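Local atomic coordinates of galactose-1-phosphate uridylyltransferase (Pyrobaculum aerophilum str. IM2, PDB entry 6K9Z), a protein that probably transfers uridylyl groups between UDP-glucose and hexose 1-phosphates such as galactose 1-phosphate, as zinc-binding members of its family do. Residues V184-F193 with E203-H211. The protein carries 1 engineered substitution. Sequence-based numbering, arbitrary orientation.
Sequences VFQNRNWKAF and EVHIYPKRH. With ZN (zinc ion), chain D.
W190 lays its six-membered ring against P208, whose CB sits over the ring face, 3.8 Å from the centroid, a CH-pi contact that suits proline, whose ring C-H bonds are mildly polarised by its nitrogen. With CG anti to the carbonyl carbon (chi1 -60°), the indole reaches this partner and also I206, while its NE1 bonds to E222 O on helix 220-240. A192, whose small side chain meets T233 of that helix, also touches I206 and V204 on the same face of the antiparallel hairpin. On the other face F193 and Y207 run nearly parallel, planes 15° apart, but are slid so that the rings barely overlap, F193 CE2 meeting Y207 CD1 at 3.6 Å. Beside the 187-189 turn, K209 stretches its extended chain past the start of strand 190-193; NZ donates to N187 O at 2.7 Å, almost in line with the carbonyl, and to Q186 OE1 at 2.9 Å. With an alanine in its place, both oxygens would probably lose this donor. R210 NH1 approaches N189 OD1 from above the amide plane (2.8 Å), while N189 ND2 is hydrogen-bonded to D225 OD2. These polar bonds probably steady the chain leading to H211, whose ND1 binds zinc with C170, C173 and H264.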
loop_
_atom_site.group_PDB
_atom_site.type_symbol
_atom_site.label_atom_id
_atom_site.label_comp_id
_atom_site.label_asym_id
_atom_site.label_seq_id
_atom_site.Cartn_x
_atom_site.Cartn_y
_atom_site.Cartn_z
ATOM N N VAL A 184 -19.486 -14.188 6.289
ATOM C CA VAL A 184 -18.811 -15.513 6.316
ATOM C C VAL A 184 -19.006 -16.171 7.694
ATOM O O VAL A 184 -18.984 -17.399 7.752
ATOM C CB VAL A 184 -17.340 -15.428 5.921
ATOM C CG1 VAL A 184 -17.211 -14.916 4.499
ATOM C CG2 VAL A 184 -16.552 -14.626 6.929
ATOM N N PHE A 185 -19.202 -15.381 8.761
ATOM C CA PHE A 185 -19.356 -15.917 10.129
ATOM C C PHE A 185 -19.998 -14.860 11.007
ATOM O O PHE A 185 -19.755 -13.648 10.841
ATOM C CB PHE A 185 -18.020 -16.402 10.689
ATOM C CG PHE A 185 -18.118 -16.830 12.127
ATOM C CD1 PHE A 185 -18.705 -18.040 12.453
ATOM C CD2 PHE A 185 -17.654 -16.031 13.167
ATOM C CE1 PHE A 185 -18.815 -18.458 13.775
ATOM C CE2 PHE A 185 -17.845 -16.417 14.492
ATOM C CZ PHE A 185 -18.409 -17.637 14.793
ATOM N N GLN A 186 -20.802 -15.303 11.978
ATOM C CA GLN A 186 -21.254 -14.375 13.021
ATOM C C GLN A 186 -21.484 -15.174 14.278
ATOM O O GLN A 186 -21.737 -16.392 14.227
ATOM C CB GLN A 186 -22.494 -13.604 12.578
ATOM C CG GLN A 186 -23.753 -14.481 12.563
ATOM C CD GLN A 186 -24.938 -13.685 12.083
ATOM O OE1 GLN A 186 -25.198 -12.605 12.592
ATOM N NE2 GLN A 186 -25.650 -14.218 11.089
ATOM N N ASN A 187 -21.343 -14.467 15.386
ATOM C CA ASN A 187 -21.693 -14.989 16.728
ATOM C C ASN A 187 -22.586 -13.944 17.415
ATOM O O ASN A 187 -23.129 -13.036 16.747
ATOM C CB ASN A 187 -20.512 -15.569 17.511
ATOM C CG ASN A 187 -19.411 -14.572 17.785
ATOM O OD1 ASN A 187 -19.655 -13.374 17.823
ATOM N ND2 ASN A 187 -18.204 -15.068 17.988
ATOM N N ARG A 188 -22.780 -14.081 18.713
ATOM C CA ARG A 188 -23.711 -13.138 19.372
ATOM C C ARG A 188 -23.150 -11.732 19.322
ATOM O O ARG A 188 -23.986 -10.841 19.453
ATOM C CB ARG A 188 -23.955 -13.532 20.828
ATOM C CG ARG A 188 -24.756 -14.813 20.934
ATOM C CD ARG A 188 -24.890 -15.287 22.343
ATOM N NE ARG A 188 -25.800 -16.412 22.367
ATOM C CZ ARG A 188 -26.386 -16.865 23.456
ATOM N NH1 ARG A 188 -26.076 -16.315 24.615
ATOM N NH2 ARG A 188 -27.272 -17.857 23.413
ATOM N N ASN A 189 -21.826 -11.544 19.200
ATOM C CA ASN A 189 -21.248 -10.189 19.420
ATOM C C ASN A 189 -20.517 -9.665 18.178
ATOM O O ASN A 189 -20.158 -8.454 18.212
ATOM C CB ASN A 189 -20.379 -10.122 20.665
ATOM C CG ASN A 189 -21.231 -10.049 21.922
ATOM O OD1 ASN A 189 -21.990 -9.095 22.043
ATOM N ND2 ASN A 189 -21.136 -11.002 22.849
ATOM N N TRP A 190 -20.278 -10.501 17.174
ATOM C CA TRP A 190 -19.393 -10.152 16.013
ATOM C C TRP A 190 -19.984 -10.643 14.689
ATOM O O TRP A 190 -20.690 -11.663 14.658
ATOM C CB TRP A 190 -17.981 -10.668 16.215
ATOM C CG TRP A 190 -17.358 -10.088 17.443
ATOM C CD1 TRP A 190 -17.480 -10.573 18.713
ATOM C CD2 TRP A 190 -16.550 -8.900 17.534
ATOM N NE1 TRP A 190 -16.831 -9.757 19.591
ATOM C CE2 TRP A 190 -16.216 -8.747 18.903
ATOM C CE3 TRP A 190 -15.932 -8.063 16.591
ATOM C CZ2 TRP A 190 -15.403 -7.704 19.351
ATOM C CZ3 TRP A 190 -15.160 -7.014 17.040
ATOM C CH2 TRP A 190 -14.899 -6.847 18.399
ATOM N N LYS A 191 -19.772 -9.844 13.639
ATOM C CA LYS A 191 -20.044 -10.244 12.254
ATOM C C LYS A 191 -18.723 -10.125 11.483
ATOM O O LYS A 191 -18.064 -9.057 11.556
ATOM C CB LYS A 191 -21.026 -9.267 11.606
ATOM C CG LYS A 191 -22.460 -9.508 11.866
ATOM C CD LYS A 191 -23.267 -8.907 10.649
ATOM C CE LYS A 191 -24.707 -9.269 10.702
ATOM N NZ LYS A 191 -25.449 -8.647 9.588
ATOM N N ALA A 192 -18.391 -11.155 10.731
ATOM C CA ALA A 192 -17.255 -11.188 9.793
ATOM C C ALA A 192 -17.804 -11.310 8.368
ATOM O O ALA A 192 -18.594 -12.217 8.120
ATOM C CB ALA A 192 -16.440 -12.405 10.141
ATOM N N PHE A 193 -17.448 -10.398 7.484
ATOM C CA PHE A 193 -18.022 -10.324 6.121
ATOM C C PHE A 193 -16.920 -9.861 5.182
ATOM O O PHE A 193 -15.979 -9.165 5.600
ATOM C CB PHE A 193 -19.281 -9.445 6.079
ATOM C CG PHE A 193 -19.050 -8.017 6.502
ATOM C CD1 PHE A 193 -18.663 -7.062 5.582
ATOM C CD2 PHE A 193 -19.182 -7.632 7.834
ATOM C CE1 PHE A 193 -18.452 -5.753 5.966
ATOM C CE2 PHE A 193 -18.918 -6.323 8.213
ATOM C CZ PHE A 193 -18.595 -5.380 7.270
ATOM N N GLU A 203 -10.464 -10.737 1.574
ATOM C CA GLU A 203 -10.511 -9.653 2.578
ATOM C C GLU A 203 -11.758 -9.852 3.432
ATOM O O GLU A 203 -12.836 -10.017 2.876
ATOM C CB GLU A 203 -10.450 -8.289 1.893
ATOM C CG GLU A 203 -10.550 -7.139 2.904
ATOM C CD GLU A 203 -10.165 -5.796 2.295
ATOM O OE1 GLU A 203 -9.793 -5.787 1.101
ATOM O OE2 GLU A 203 -10.306 -4.771 3.011
ATOM N N VAL A 204 -11.551 -9.916 4.733
ATOM C CA VAL A 204 -12.656 -10.090 5.706
ATOM C C VAL A 204 -12.534 -9.008 6.763
ATOM O O VAL A 204 -11.416 -8.792 7.311
ATOM C CB VAL A 204 -12.643 -11.513 6.296
ATOM C CG1 VAL A 204 -13.793 -11.650 7.304
ATOM C CG2 VAL A 204 -12.730 -12.600 5.267
ATOM N N HIS A 205 -13.635 -8.299 7.026
ATOM C CA HIS A 205 -13.711 -7.307 8.132
ATOM C C HIS A 205 -14.528 -7.908 9.268
ATOM O O HIS A 205 -15.585 -8.564 8.976
ATOM C CB HIS A 205 -14.298 -6.011 7.621
ATOM C CG HIS A 205 -13.407 -5.259 6.704
ATOM N ND1 HIS A 205 -13.631 -3.957 6.403
ATOM C CD2 HIS A 205 -12.327 -5.669 5.994
ATOM C CE1 HIS A 205 -12.722 -3.564 5.531
ATOM N NE2 HIS A 205 -11.913 -4.614 5.247
ATOM N N ILE A 206 -14.068 -7.725 10.495
ATOM C CA ILE A 206 -14.728 -8.303 11.684
ATOM C C ILE A 206 -15.164 -7.097 12.526
ATOM O O ILE A 206 -14.299 -6.371 13.112
ATOM C CB ILE A 206 -13.840 -9.320 12.400
ATOM C CG1 ILE A 206 -13.382 -10.417 11.414
ATOM C CG2 ILE A 206 -14.535 -9.924 13.616
ATOM C CD1 ILE A 206 -12.506 -11.513 12.006
ATOM N N TYR A 207 -16.470 -6.960 12.690
ATOM C CA TYR A 207 -17.063 -5.816 13.422
ATOM C C TYR A 207 -17.870 -6.287 14.606
ATOM O O TYR A 207 -18.543 -7.322 14.542
ATOM C CB TYR A 207 -18.053 -5.028 12.578
ATOM C CG TYR A 207 -17.473 -3.967 11.678
ATOM C CD1 TYR A 207 -16.995 -4.267 10.406
ATOM C CD2 TYR A 207 -17.530 -2.641 12.049
ATOM C CE1 TYR A 207 -16.536 -3.263 9.563
ATOM C CE2 TYR A 207 -17.074 -1.637 11.231
ATOM C CZ TYR A 207 -16.594 -1.936 9.972
ATOM O OH TYR A 207 -16.161 -0.899 9.189
ATOM N N PRO A 208 -17.856 -5.515 15.701
ATOM C CA PRO A 208 -18.772 -5.802 16.803
ATOM C C PRO A 208 -20.181 -5.352 16.394
ATOM O O PRO A 208 -20.365 -4.334 15.690
ATOM C CB PRO A 208 -18.183 -4.971 17.952
ATOM C CG PRO A 208 -17.592 -3.751 17.256
ATOM C CD PRO A 208 -17.111 -4.268 15.903
ATOM N N LYS A 209 -21.174 -6.139 16.829
ATOM C CA LYS A 209 -22.584 -5.845 16.513
ATOM C C LYS A 209 -23.025 -4.617 17.324
ATOM O O LYS A 209 -23.902 -3.915 16.850
ATOM C CB LYS A 209 -23.429 -7.080 16.819
ATOM C CG LYS A 209 -23.294 -8.167 15.761
ATOM C CD LYS A 209 -23.942 -9.490 16.159
ATOM C CE LYS A 209 -24.065 -10.438 14.984
ATOM N NZ LYS A 209 -24.954 -11.590 15.296
ATOM N N ARG A 210 -22.511 -4.454 18.536
ATOM C CA ARG A 210 -22.729 -3.235 19.337
ATOM C C ARG A 210 -21.737 -2.180 18.868
ATOM O O ARG A 210 -20.621 -2.553 18.524
ATOM C CB ARG A 210 -22.658 -3.532 20.838
ATOM C CG ARG A 210 -23.963 -4.109 21.368
ATOM C CD ARG A 210 -23.877 -4.272 22.873
ATOM N NE ARG A 210 -23.117 -5.504 23.052
ATOM C CZ ARG A 210 -22.968 -6.175 24.190
ATOM N NH1 ARG A 210 -22.270 -7.300 24.185
ATOM N NH2 ARG A 210 -23.506 -5.714 25.313
ATOM N N HIS A 211 -22.175 -0.932 18.808
ATOM C CA HIS A 211 -21.253 0.186 18.455
ATOM C C HIS A 211 -20.199 0.277 19.551
ATOM O O HIS A 211 -20.533 0.637 20.707
ATOM C CB HIS A 211 -21.988 1.516 18.280
ATOM C CG HIS A 211 -21.071 2.628 17.871
ATOM N ND1 HIS A 211 -20.831 2.957 16.522
ATOM C CD2 HIS A 211 -20.308 3.460 18.630
ATOM C CE1 HIS A 211 -19.997 4.015 16.516
ATOM N NE2 HIS A 211 -19.655 4.324 17.786
HETATM ZN ZN ZN D . -21.376 2.066 14.727
HETATM O O HOH W 1 -20.739 -6.332 20.116
#